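Putative epimerase (Burkholderia cenocepacia, PDB 4LW8) probably acts as an NAD(P)-dependent epimerase or dehydratase on sugar nucleotides, in a pathway linked to LPS O-antigen biosynthesis. Local coordinates at residues 245-254 with 288-299; 199-209 with 312-320. One frame throughout, in Å; residues are numbered along the deposited sequence.

Overall arrangement
The two contacts lie about 27 Å apart between centres, and their nearest atoms are about 10 Å apart, so they do not touch. Contact 1 joins strand 246-249 and the loop after it to strand 288-291 and helix 294-300. Contact 2 packs helix 198-207 against helix 308-321. Along the chain the order is 199-209, 245-254, 288-299, 312-320, so contact 2 brackets contact 1. Helix 294-300, which follows strand 288-291 in contact 1, is followed in turn by helix 308-321 of contact 2. Strand 180-189 borders both sites: it pairs with strand 246-249, and its T189 touches contact 2. The C-terminal part of the chain is thus fastened at two places to earlier elements.

Contact 1 (245-254 with 288-299); sequences ETFNVCSERA and SLSGSRDKLRRA
A mixed polar and apolar contact, chiefly of F247 and E252 with R293 and K295, packs strand 246-249 and the turn after it against the end of strand 288-291 and the start of helix 294-300. The K295 chain is fully extended, with CG anti to the backbone N (chi1 -175°), and this carries NZ over the F247 ring in a cation-pi contact, 4.8 Å from the centroid. The same NZ bonds to T246 O at 2.7 Å and forms a salt bridge to E245 OE1 at 2.9 Å. A bound buffer molecule, EPE, also meets K295 and E245. A299 CB lies 3.7 Å from F247 CE2, oblique to the ring, and L296 CA and CB meet CD2.

Strand 246-249 pairs with strand 180-189 and strand 288-291 with strand 221-226, both within the main mixed sheet, Rossmann-type as expected for this family. C250 SG lies against the G291 backbone and A254 CB against S290 CB. R293, the N-cap residue of the helix, grips the turn. Its NE gives a nearly axial bond to C250 O at 2.7 Å, close to the guanidinium plane; that from NH2 is weak. E252 OE2 takes the backbone N of R293 at 2.9 Å, on the anti side but tilted well out of the carboxylate plane. E252 OE1 forms a salt bridge with R297 NH2 at 2.7 Å, approached from above that plane. N248 ND2 reaches S292 O at 3.2 Å, while N248 OD1 is held by Y140 OH. One water links N248 O to L296 N.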
loop_
_atom_site.group_PDB
_atom_site.type_symbol
_atom_site.label_atom_id
_atom_site.label_comp_id
_atom_site.label_asym_id
_atom_site.label_seq_id
_atom_site.Cartn_x
_atom_site.Cartn_y
_atom_site.Cartn_z
ATOM N N GLU A 245 -6.058 -15.282 -7.026
ATOM C CA GLU A 245 -6.226 -15.838 -5.682
ATOM C C GLU A 245 -4.982 -15.669 -4.804
ATOM O O GLU A 245 -3.852 -15.780 -5.289
ATOM C CB GLU A 245 -6.600 -17.321 -5.792
ATOM C CG GLU A 245 -7.944 -17.548 -6.463
ATOM C CD GLU A 245 -9.080 -16.901 -5.677
ATOM O OE1 GLU A 245 -9.081 -17.052 -4.445
ATOM O OE2 GLU A 245 -9.945 -16.221 -6.277
ATOM N N THR A 246 -5.209 -15.414 -3.514
ATOM C CA THR A 246 -4.147 -15.247 -2.519
ATOM C C THR A 246 -4.129 -16.443 -1.566
ATOM O O THR A 246 -5.183 -16.911 -1.152
ATOM C CB THR A 246 -4.342 -13.943 -1.716
ATOM O OG1 THR A 246 -4.217 -12.816 -2.588
ATOM C CG2 THR A 246 -3.329 -13.822 -0.584
ATOM N N PHE A 247 -2.943 -16.945 -1.232
ATOM C CA PHE A 247 -2.838 -18.149 -0.399
ATOM C C PHE A 247 -1.824 -18.013 0.733
ATOM O O PHE A 247 -0.665 -17.674 0.489
ATOM C CB PHE A 247 -2.433 -19.366 -1.245
ATOM C CG PHE A 247 -3.421 -19.739 -2.317
ATOM C CD1 PHE A 247 -3.346 -19.172 -3.572
ATOM C CD2 PHE A 247 -4.403 -20.680 -2.071
ATOM C CE1 PHE A 247 -4.257 -19.520 -4.561
ATOM C CE2 PHE A 247 -5.319 -21.037 -3.049
ATOM C CZ PHE A 247 -5.249 -20.455 -4.295
ATOM N N ASN A 248 -2.256 -18.276 1.962
ATOM C CA ASN A 248 -1.311 -18.549 3.042
ATOM C C ASN A 248 -0.449 -19.759 2.674
ATOM O O ASN A 248 -0.955 -20.746 2.125
ATOM C CB ASN A 248 -2.042 -18.837 4.358
ATOM C CG ASN A 248 -2.698 -17.610 4.953
ATOM O OD1 ASN A 248 -2.363 -16.472 4.605
ATOM N ND2 ASN A 248 -3.640 -17.834 5.863
ATOM N N VAL A 249 0.840 -19.691 2.975
ATOM C CA VAL A 249 1.703 -20.874 2.913
ATOM C C VAL A 249 2.341 -21.005 4.292
ATOM O O VAL A 249 3.075 -20.119 4.729
ATOM C CB VAL A 249 2.767 -20.775 1.785
ATOM C CG1 VAL A 249 3.679 -22.003 1.776
ATOM C CG2 VAL A 249 2.074 -20.634 0.425
ATOM N N CYS A 250 2.009 -22.084 4.996
ATOM C CA CYS A 250 2.350 -22.223 6.420
ATOM C C CYS A 250 2.220 -23.674 6.865
ATOM O O CYS A 250 1.651 -24.491 6.144
ATOM C CB CYS A 250 1.448 -21.341 7.277
ATOM S SG CYS A 250 -0.306 -21.651 6.977
ATOM N N SER A 251 2.753 -23.983 8.046
ATOM C CA SER A 251 2.787 -25.354 8.560
ATOM C C SER A 251 1.526 -25.674 9.350
ATOM O O SER A 251 1.223 -26.832 9.581
ATOM C CB SER A 251 4.006 -25.565 9.468
ATOM O OG SER A 251 3.780 -24.976 10.754
ATOM N N GLU A 252 0.835 -24.626 9.792
ATOM C CA GLU A 252 -0.329 -24.723 10.684
ATOM C C GLU A 252 0.072 -25.206 12.078
ATOM O O GLU A 252 -0.778 -25.520 12.897
ATOM C CB GLU A 252 -1.412 -25.647 10.113
ATOM C CG GLU A 252 -2.002 -25.176 8.800
ATOM C CD GLU A 252 -3.134 -26.067 8.317
ATOM O OE1 GLU A 252 -3.011 -27.306 8.442
ATOM O OE2 GLU A 252 -4.142 -25.528 7.810
ATOM N N ARG A 253 1.366 -25.261 12.355
ATOM C CA ARG A 253 1.795 -25.545 13.717
ATOM C C ARG A 253 2.602 -24.386 14.286
ATOM O O ARG A 253 3.495 -23.852 13.628
ATOM C CB ARG A 253 2.614 -26.829 13.782
ATOM C CG ARG A 253 3.057 -27.146 15.194
ATOM C CD ARG A 253 3.404 -28.600 15.360
ATOM N NE ARG A 253 3.919 -28.860 16.697
ATOM C CZ ARG A 253 4.294 -30.056 17.131
ATOM N NH1 ARG A 253 4.202 -31.106 16.329
ATOM N NH2 ARG A 253 4.755 -30.203 18.367
ATOM N N ALA A 254 2.271 -24.010 15.515
ATOM C CA ALA A 254 2.949 -22.928 16.210
ATOM C C ALA A 254 3.890 -23.474 17.282
ATOM O O ALA A 254 3.494 -24.286 18.111
ATOM C CB ALA A 254 1.934 -21.979 16.831
ATOM N N SER A 288 0.284 -16.391 20.839
ATOM C CA SER A 288 0.259 -17.392 19.786
ATOM C C SER A 288 -0.418 -16.868 18.528
ATOM O O SER A 288 -1.503 -16.275 18.572
ATOM C CB SER A 288 -0.446 -18.663 20.269
ATOM O OG SER A 288 -0.328 -19.699 19.310
ATOM N N LEU A 289 0.237 -17.128 17.405
ATOM C CA LEU A 289 -0.221 -16.715 16.089
ATOM C C LEU A 289 0.262 -17.748 15.071
ATOM O O LEU A 289 1.456 -18.016 14.956
ATOM C CB LEU A 289 0.306 -15.311 15.753
ATOM C CG LEU A 289 -0.258 -14.538 14.558
ATOM C CD1 LEU A 289 -0.094 -13.044 14.777
ATOM C CD2 LEU A 289 0.437 -14.948 13.275
ATOM N N SER A 290 -0.663 -18.324 14.321
ATOM C CA SER A 290 -0.274 -19.297 13.305
ATOM C C SER A 290 -1.190 -19.168 12.106
ATOM O O SER A 290 -2.177 -18.434 12.156
ATOM C CB SER A 290 -0.318 -20.714 13.874
ATOM O OG SER A 290 -1.617 -20.990 14.375
ATOM N N GLY A 291 -0.864 -19.875 11.030
ATOM C CA GLY A 291 -1.638 -19.762 9.814
ATOM C C GLY A 291 -2.472 -20.986 9.515
ATOM O O GLY A 291 -2.135 -22.097 9.922
ATOM N N SER A 292 -3.564 -20.776 8.793
ATOM C CA SER A 292 -4.301 -21.871 8.173
ATOM C C SER A 292 -3.959 -21.966 6.690
ATOM O O SER A 292 -4.072 -20.974 5.966
ATOM C CB SER A 292 -5.810 -21.675 8.342
ATOM O OG SER A 292 -6.529 -22.491 7.428
ATOM N N ARG A 293 -3.585 -23.159 6.230
ATOM C CA ARG A 293 -3.344 -23.376 4.808
ATOM C C ARG A 293 -4.501 -24.171 4.191
ATOM O O ARG A 293 -4.337 -24.872 3.184
ATOM C CB ARG A 293 -2.006 -24.097 4.565
ATOM C CG ARG A 293 -1.917 -25.553 5.049
ATOM C CD ARG A 293 -0.955 -26.370 4.156
ATOM N NE ARG A 293 0.397 -25.803 4.139
ATOM C CZ ARG A 293 1.317 -26.061 3.208
ATOM N NH1 ARG A 293 1.038 -26.883 2.206
ATOM N NH2 ARG A 293 2.519 -25.497 3.274
ATOM N N ASP A 294 -5.671 -24.079 4.807
ATOM C CA ASP A 294 -6.824 -24.815 4.298
ATOM C C ASP A 294 -7.227 -24.398 2.883
ATOM O O ASP A 294 -7.683 -25.229 2.092
ATOM C CB ASP A 294 -8.018 -24.661 5.214
ATOM C CG ASP A 294 -9.120 -25.616 4.853
ATOM O OD1 ASP A 294 -8.879 -26.838 4.967
ATOM O OD2 ASP A 294 -10.196 -25.156 4.413
ATOM N N LYS A 295 -7.088 -23.115 2.560
ATOM C CA LYS A 295 -7.427 -22.680 1.211
ATOM C C LYS A 295 -6.464 -23.308 0.190
ATOM O O LYS A 295 -6.884 -23.785 -0.867
ATOM C CB LYS A 295 -7.407 -21.156 1.099
ATOM C CG LYS A 295 -7.872 -20.636 -0.258
ATOM C CD LYS A 295 -7.609 -19.141 -0.381
ATOM C CE LYS A 295 -8.113 -18.597 -1.718
ATOM N NZ LYS A 295 -7.808 -17.144 -1.856
ATOM N N LEU A 296 -5.173 -23.289 0.510
ATOM C CA LEU A 296 -4.161 -23.932 -0.320
ATOM C C LEU A 296 -4.452 -25.428 -0.488
ATOM O O LEU A 296 -4.394 -25.969 -1.595
ATOM C CB LEU A 296 -2.773 -23.722 0.283
ATOM C CG LEU A 296 -1.584 -24.437 -0.365
ATOM C CD1 LEU A 296 -1.307 -23.907 -1.763
ATOM C CD2 LEU A 296 -0.340 -24.283 0.514
ATOM N N ARG A 297 -4.767 -26.089 0.618
ATOM C CA ARG A 297 -5.023 -27.524 0.604
ATOM C C ARG A 297 -6.186 -27.852 -0.337
ATOM O O ARG A 297 -6.105 -28.783 -1.145
ATOM C CB ARG A 297 -5.301 -28.018 2.036
ATOM C CG ARG A 297 -5.658 -29.493 2.181
ATOM C CD ARG A 297 -6.021 -29.824 3.638
ATOM N NE ARG A 297 -4.872 -29.631 4.527
ATOM C CZ ARG A 297 -4.776 -28.690 5.466
ATOM N NH1 ARG A 297 -5.763 -27.824 5.660
ATOM N NH2 ARG A 297 -3.679 -28.613 6.210
ATOM N N ARG A 298 -7.245 -27.057 -0.272
ATOM C CA ARG A 298 -8.402 -27.289 -1.128
ATOM C C ARG A 298 -8.080 -27.043 -2.598
ATOM O O ARG A 298 -8.719 -27.615 -3.469
ATOM C CB ARG A 298 -9.573 -26.419 -0.674
ATOM C CG ARG A 298 -10.183 -26.901 0.641
ATOM C CD ARG A 298 -11.230 -25.933 1.167
ATOM N NE ARG A 298 -11.848 -26.406 2.408
ATOM C CZ ARG A 298 -12.899 -27.223 2.464
ATOM N NH1 ARG A 298 -13.460 -27.669 1.346
ATOM N NH2 ARG A 298 -13.392 -27.595 3.639
ATOM N N ALA A 299 -7.082 -26.206 -2.870
ATOM C CA ALA A 299 -6.722 -25.854 -4.247
ATOM C C ALA A 299 -5.731 -26.827 -4.896
ATOM O O ALA A 299 -5.829 -27.117 -6.088
ATOM C CB ALA A 299 -6.152 -24.441 -4.295
HETATM O O HOH W 1 -3.798 -21.333 2.318
#

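Contact 2 (199-209 with 312-320); sequences LPKLVAHYARN and LRWMVDAMR
L312 CD2 touches V203 CG2 at 4.0 Å and also meets L199, opening an apolar helix-helix contact with a knob-into-hole core. The segments of helices 198-207 and 308-321 approach to 9.2 Å between axes and cross at -51°. V203 is the knob, seated among L312, M315, V316 and M319. M315 comes next. Its chain bends at chi3 (63°), and the terminal CE lies 4.0 Å from P200 CG and close to V203 CG2. T189 of strand 180-189 also touches M315 and so ties this end to the sheet. V316 sets CG2 against V203 CG1 at 4.0 Å, and its backbone N lies near the same methyl. M319 then runs along the other helix: CB meets A207 CB at 3.6 Å, CG meets V203 CG1, and CE reaches A204 CB at 3.8 Å. Bends at chi2 and chi3 fold this chain back over A204. No hydrogen bond joins the two segments. A Schellman motif with N209 as its C-prime residue ends helix 198-207. Poorly ordered R320 comes last; A207 O sits at its guanidinium edge, 3.5 Å from NE, a loose approach and not a hydrogen bond.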
loop_
_atom_site.group_PDB
_atom_site.type_symbol
_atom_site.label_atom_id
_atom_site.label_comp_id
_atom_site.label_asym_id
_atom_site.label_seq_id
_atom_site.Cartn_x
_atom_site.Cartn_y
_atom_site.Cartn_z
ATOM N N LEU A 199 15.857 -18.374 13.823
ATOM C CA LEU A 199 16.220 -19.796 13.875
ATOM C C LEU A 199 17.666 -20.068 13.396
ATOM O O LEU A 199 18.386 -20.835 14.045
ATOM C CB LEU A 199 15.198 -20.645 13.094
ATOM C CG LEU A 199 14.099 -21.294 13.968
ATOM C CD1 LEU A 199 13.431 -20.290 14.894
ATOM C CD2 LEU A 199 13.040 -22.005 13.131
ATOM N N PRO A 200 18.108 -19.440 12.281
ATOM C CA PRO A 200 19.533 -19.604 11.950
ATOM C C PRO A 200 20.487 -19.081 13.036
ATOM O O PRO A 200 21.571 -19.643 13.231
ATOM C CB PRO A 200 19.681 -18.804 10.650
ATOM C CG PRO A 200 18.314 -18.937 10.002
ATOM C CD PRO A 200 17.352 -18.844 11.159
ATOM N N LYS A 201 20.084 -18.035 13.748
ATOM C CA LYS A 201 20.883 -17.526 14.864
ATOM C C LYS A 201 21.010 -18.592 15.958
ATOM O O LYS A 201 22.113 -18.881 16.434
ATOM C CB LYS A 201 20.253 -16.245 15.418
ATOM C CG LYS A 201 21.043 -15.528 16.522
ATOM C CD LYS A 201 20.153 -14.488 17.231
ATOM C CE LYS A 201 20.854 -13.839 18.424
ATOM N NZ LYS A 201 19.943 -12.948 19.224
ATOM N N LEU A 202 19.880 -19.200 16.321
ATOM C CA LEU A 202 19.845 -20.282 17.304
ATOM C C LEU A 202 20.691 -21.464 16.837
ATOM O O LEU A 202 21.502 -21.996 17.600
ATOM C CB LEU A 202 18.409 -20.742 17.552
ATOM C CG LEU A 202 17.589 -20.087 18.667
ATOM C CD1 LEU A 202 17.791 -18.594 18.687
ATOM C CD2 LEU A 202 16.120 -20.407 18.467
ATOM N N VAL A 203 20.494 -21.880 15.587
ATOM C CA VAL A 203 21.264 -22.995 15.025
ATOM C C VAL A 203 22.770 -22.699 15.048
ATOM O O VAL A 203 23.569 -23.549 15.444
ATOM C CB VAL A 203 20.807 -23.322 13.582
ATOM C CG1 VAL A 203 21.821 -24.223 12.860
ATOM C CG2 VAL A 203 19.433 -23.965 13.605
ATOM N N ALA A 204 23.151 -21.489 14.641
ATOM C CA ALA A 204 24.561 -21.097 14.616
ATOM C C ALA A 204 25.177 -21.187 16.008
ATOM O O ALA A 204 26.303 -21.661 16.168
ATOM C CB ALA A 204 24.725 -19.693 14.056
ATOM N N HIS A 205 24.434 -20.750 17.018
ATOM C CA HIS A 205 24.941 -20.822 18.383
ATOM C C HIS A 205 25.127 -22.270 18.825
ATOM O O HIS A 205 26.184 -22.632 19.343
ATOM C CB HIS A 205 24.018 -20.099 19.370
ATOM C CG HIS A 205 24.168 -18.609 19.367
ATOM N ND1 HIS A 205 23.828 -17.820 18.285
ATOM C CD2 HIS A 205 24.637 -17.760 20.316
ATOM C CE1 HIS A 205 24.059 -16.553 18.576
ATOM N NE2 HIS A 205 24.562 -16.491 19.798
ATOM N N TYR A 206 24.109 -23.101 18.625
ATOM C CA TYR A 206 24.214 -24.487 19.062
ATOM C C TYR A 206 25.270 -25.245 18.267
ATOM O O TYR A 206 25.968 -26.104 18.810
ATOM C CB TYR A 206 22.868 -25.199 18.941
ATOM C CG TYR A 206 22.034 -25.192 20.205
ATOM C CD1 TYR A 206 22.299 -26.088 21.243
ATOM C CD2 TYR A 206 20.971 -24.314 20.353
ATOM C CE1 TYR A 206 21.530 -26.098 22.399
ATOM C CE2 TYR A 206 20.190 -24.316 21.511
ATOM C CZ TYR A 206 20.477 -25.206 22.528
ATOM O OH TYR A 206 19.709 -25.214 23.665
ATOM N N ALA A 207 25.417 -24.897 16.993
ATOM C CA ALA A 207 26.341 -25.609 16.116
ATOM C C ALA A 207 27.782 -25.450 16.571
ATOM O O ALA A 207 28.592 -26.368 16.410
ATOM C CB ALA A 207 26.181 -25.130 14.667
ATOM N N ARG A 208 28.111 -24.284 17.124
ATOM C CA ARG A 208 29.467 -24.020 17.603
ATOM C C ARG A 208 29.549 -24.180 19.131
ATOM O O ARG A 208 30.484 -23.694 19.775
ATOM C CB ARG A 208 29.922 -22.621 17.187
ATOM C CG ARG A 208 29.184 -21.507 17.896
ATOM C CD ARG A 208 29.575 -20.135 17.388
ATOM N NE ARG A 208 29.101 -19.117 18.318
ATOM C CZ ARG A 208 28.152 -18.222 18.064
ATOM N NH1 ARG A 208 27.554 -18.178 16.874
ATOM N NH2 ARG A 208 27.812 -17.357 19.014
ATOM N N ASN A 209 28.552 -24.849 19.702
ATOM C CA ASN A 209 28.485 -25.085 21.144
ATOM C C ASN A 209 28.612 -23.819 21.982
ATOM O O ASN A 209 29.304 -23.814 22.999
ATOM C CB ASN A 209 29.579 -26.072 21.571
ATOM C CG ASN A 209 29.444 -27.417 20.895
ATOM O OD1 ASN A 209 28.453 -28.125 21.079
ATOM N ND2 ASN A 209 30.444 -27.775 20.097
ATOM N N LEU A 312 15.596 -28.482 11.707
ATOM C CA LEU A 312 16.641 -27.937 12.558
ATOM C C LEU A 312 17.886 -28.831 12.542
ATOM O O LEU A 312 19.007 -28.330 12.560
ATOM C CB LEU A 312 16.123 -27.749 13.986
ATOM C CG LEU A 312 15.083 -26.637 14.193
ATOM C CD1 LEU A 312 14.426 -26.733 15.569
ATOM C CD2 LEU A 312 15.720 -25.269 14.001
ATOM N N ARG A 313 17.693 -30.145 12.499
ATOM C CA ARG A 313 18.830 -31.066 12.478
ATOM C C ARG A 313 19.582 -30.903 11.164
ATOM O O ARG A 313 20.813 -30.898 11.126
ATOM C CB ARG A 313 18.380 -32.519 12.653
ATOM C CG ARG A 313 19.549 -33.482 12.862
ATOM C CD ARG A 313 19.097 -34.914 13.100
ATOM N NE ARG A 313 18.432 -35.095 14.391
ATOM C CZ ARG A 313 19.066 -35.266 15.551
ATOM N NH1 ARG A 313 20.393 -35.265 15.595
ATOM N NH2 ARG A 313 18.371 -35.434 16.669
ATOM N N TRP A 314 18.811 -30.768 10.092
ATOM C CA TRP A 314 19.329 -30.498 8.764
ATOM C C TRP A 314 20.260 -29.285 8.794
ATOM O O TRP A 314 21.384 -29.344 8.294
ATOM C CB TRP A 314 18.156 -30.277 7.811
ATOM C CG TRP A 314 18.489 -29.841 6.413
ATOM C CD1 TRP A 314 19.414 -30.394 5.570
ATOM C CD2 TRP A 314 17.834 -28.811 5.666
ATOM N NE1 TRP A 314 19.395 -29.746 4.356
ATOM C CE2 TRP A 314 18.431 -28.775 4.387
ATOM C CE3 TRP A 314 16.807 -27.907 5.959
ATOM C CZ2 TRP A 314 18.039 -27.864 3.406
ATOM C CZ3 TRP A 314 16.412 -27.006 4.978
ATOM C CH2 TRP A 314 17.029 -26.988 3.722
ATOM N N MET A 315 19.800 -28.205 9.426
ATOM C CA MET A 315 20.570 -26.958 9.519
ATOM C C MET A 315 21.808 -27.094 10.426
ATOM O O MET A 315 22.887 -26.592 10.095
ATOM C CB MET A 315 19.661 -25.820 10.015
ATOM C CG MET A 315 18.504 -25.497 9.042
ATOM S SD MET A 315 17.208 -24.449 9.748
ATOM C CE MET A 315 18.101 -22.933 10.087
ATOM N N VAL A 316 21.649 -27.740 11.581
ATOM C CA VAL A 316 22.778 -27.950 12.485
ATOM C C VAL A 316 23.862 -28.772 11.786
ATOM O O VAL A 316 25.035 -28.411 11.810
ATOM C CB VAL A 316 22.363 -28.659 13.792
ATOM C CG1 VAL A 316 23.609 -29.138 14.556
ATOM C CG2 VAL A 316 21.529 -27.722 14.673
ATOM N N ASP A 317 23.454 -29.864 11.149
ATOM C CA ASP A 317 24.392 -30.734 10.445
ATOM C C ASP A 317 25.141 -29.972 9.354
ATOM O O ASP A 317 26.341 -30.146 9.184
ATOM C CB ASP A 317 23.669 -31.939 9.834
ATOM C CG ASP A 317 23.179 -32.923 10.883
ATOM O OD1 ASP A 317 23.661 -32.868 12.035
ATOM O OD2 ASP A 317 22.331 -33.774 10.542
ATOM N N ALA A 318 24.432 -29.132 8.613
ATOM C CA ALA A 318 25.068 -28.362 7.551
ATOM C C ALA A 318 26.080 -27.388 8.136
ATOM O O ALA A 318 27.149 -27.193 7.572
ATOM C CB ALA A 318 24.030 -27.623 6.715
ATOM N N MET A 319 25.751 -26.788 9.277
ATOM C CA MET A 319 26.662 -25.839 9.916
ATOM C C MET A 319 27.954 -26.513 10.381
ATOM O O MET A 319 29.036 -25.950 10.241
ATOM C CB MET A 319 25.988 -25.145 11.095
ATOM C CG MET A 319 25.000 -24.055 10.699
ATOM S SD MET A 319 25.766 -22.620 9.916
ATOM C CE MET A 319 26.368 -21.745 11.358
ATOM N N ARG A 320 27.832 -27.718 10.930
ATOM C CA ARG A 320 28.982 -28.439 11.465
ATOM C C ARG A 320 29.841 -29.029 10.352
ATOM O O ARG A 320 31.058 -29.126 10.488
ATOM C CB ARG A 320 28.520 -29.546 12.416
ATOM C CG ARG A 320 27.894 -29.016 13.706
ATOM C CD ARG A 320 27.464 -30.135 14.643
ATOM N NE ARG A 320 27.230 -29.619 15.989
ATOM C CZ ARG A 320 26.700 -30.319 16.989
ATOM N NH1 ARG A 320 26.343 -31.584 16.807
ATOM N NH2 ARG A 320 26.527 -29.746 18.177
#